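Local coordinates for Alpha/beta hydrolase fold protein (Nakamurella multipartita, PDB 4Y7D), which is an alpha/beta hydrolase fold protein that probably acts as a hydrolase on a substrate not yet assigned, at residues A294-L297 with L298-G301. Sequence-based numbering, arbitrary orientation.
Sequences AAEL and LRAG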
loop_
_atom_site.group_PDB
_atom_site.type_symbol
_atom_site.label_atom_id
_atom_site.label_comp_id
_atom_site.label_asym_id
_atom_site.label_seq_id
_atom_site.Cartn_x
_atom_site.Cartn_y
_atom_site.Cartn_z
ATOM N N ALA A 294 13.866 1.966 -5.475
ATOM C CA ALA A 294 12.464 2.134 -5.902
ATOM C C ALA A 294 12.257 3.478 -6.590
ATOM O O ALA A 294 11.688 3.544 -7.672
ATOM C CB ALA A 294 11.528 1.981 -4.741
ATOM N N ALA A 295 12.748 4.539 -5.983
ATOM C CA ALA A 295 12.626 5.872 -6.560
ATOM C C ALA A 295 13.301 5.978 -7.892
ATOM O O ALA A 295 12.732 6.556 -8.819
ATOM C CB ALA A 295 13.149 6.934 -5.601
ATOM N N GLU A 296 14.503 5.415 -8.009
ATOM C CA GLU A 296 15.215 5.473 -9.281
ATOM C C GLU A 296 14.483 4.689 -10.368
ATOM O O GLU A 296 14.359 5.153 -11.531
ATOM C CB GLU A 296 16.650 4.974 -9.113
ATOM C CG GLU A 296 17.508 5.066 -10.365
ATOM C CD GLU A 296 17.560 6.461 -11.078
ATOM O OE1 GLU A 296 17.577 7.566 -10.444
ATOM O OE2 GLU A 296 17.606 6.438 -12.347
ATOM N N LEU A 297 13.957 3.524 -10.027
ATOM C CA LEU A 297 13.140 2.803 -10.951
ATOM C C LEU A 297 11.931 3.628 -11.387
ATOM O O LEU A 297 11.626 3.692 -12.570
ATOM C CB LEU A 297 12.699 1.487 -10.354
ATOM C CG LEU A 297 12.156 0.512 -11.374
ATOM C CD1 LEU A 297 13.303 -0.080 -12.192
ATOM C CD2 LEU A 297 11.369 -0.574 -10.666
ATOM N N LEU A 298 11.249 4.263 -10.427
ATOM C CA LEU A 298 10.000 4.973 -10.734
ATOM C C LEU A 298 10.216 6.246 -11.542
ATOM O O LEU A 298 9.293 6.703 -12.208
ATOM C CB LEU A 298 9.209 5.246 -9.438
ATOM C CG LEU A 298 8.665 3.963 -8.813
ATOM C CD1 LEU A 298 8.295 4.083 -7.321
ATOM C CD2 LEU A 298 7.488 3.464 -9.595
ATOM N N ARG A 299 11.413 6.804 -11.487
ATOM C CA ARG A 299 11.784 7.958 -12.324
ATOM C C ARG A 299 11.799 7.553 -13.805
ATOM O O ARG A 299 11.587 8.393 -14.652
ATOM C CB ARG A 299 13.172 8.438 -11.979
ATOM C CG ARG A 299 13.258 9.300 -10.775
ATOM C CD ARG A 299 14.629 9.946 -10.704
ATOM N NE ARG A 299 14.686 10.417 -9.352
ATOM C CZ ARG A 299 15.316 9.806 -8.352
ATOM N NH1 ARG A 299 15.184 10.298 -7.151
ATOM N NH2 ARG A 299 16.112 8.753 -8.547
ATOM N N ALA A 300 12.057 6.280 -14.097
ATOM C CA ALA A 300 11.869 5.687 -15.453
ATOM C C ALA A 300 12.487 6.577 -16.522
ATOM O O ALA A 300 11.838 6.935 -17.512
ATOM C CB ALA A 300 10.391 5.446 -15.738
ATOM N N GLY A 301 13.732 6.983 -16.278
ATOM C CA GLY A 301 14.480 7.833 -17.211
ATOM C C GLY A 301 14.205 9.324 -17.065
ATOM O O GLY A 301 14.780 10.121 -17.816
HETATM O O HOH W 1 14.684 5.500 -14.388
#
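The guanidinium of Arg299 lays one face over the backbone carbonyl of Ala295, whose O sits 3.9 Å above the guanidinium plane and toward its rim, and receives the carboxylate of Glu296 at its edge. This is an i to i+3 salt bridge on the last turn of helix 288-299, the C-terminal helix of an alpha/beta hydrolase fold, packed against strands 124-130 and 242-247 of the central sheet. Arg299 NH2 stands 2.7 Å from Glu296 OE1, on the anti side of the carboxylate and 32° out of its plane; the two flat groups are turned 40° apart. In Glu296, chi1 of -177° swings CG to the side opposite the main-chain N, and the bend at chi2 then brings OE1 to the arginine, whose chain runs extended from CG to NE and crosses it nearly at a right angle. Arg299 NH1 makes a second salt bridge, to Glu59, so the guanidinium joins two acids. A leucine in place of Arg299 lacks the guanidinium, and the carboxylates of Glu296 and Glu59 would probably be left without this shared partner, that of Glu296 freer to turn. On the buried side, Leu298 CG packs 3.3 Å from Ala294 O, and its side chain reaches Val128 and Leu61. The helical bonds Leu298 N to Ala294 O (2.9 Å) and Arg299 N to Ala295 O (3.0 Å) persist until Ala300 turns to positive phi, where its N makes a weak bond to Leu297 O. A water spans the helix end, donating to Glu296 O at 2.9 Å and accepting from Gly301 N at 2.6 Å.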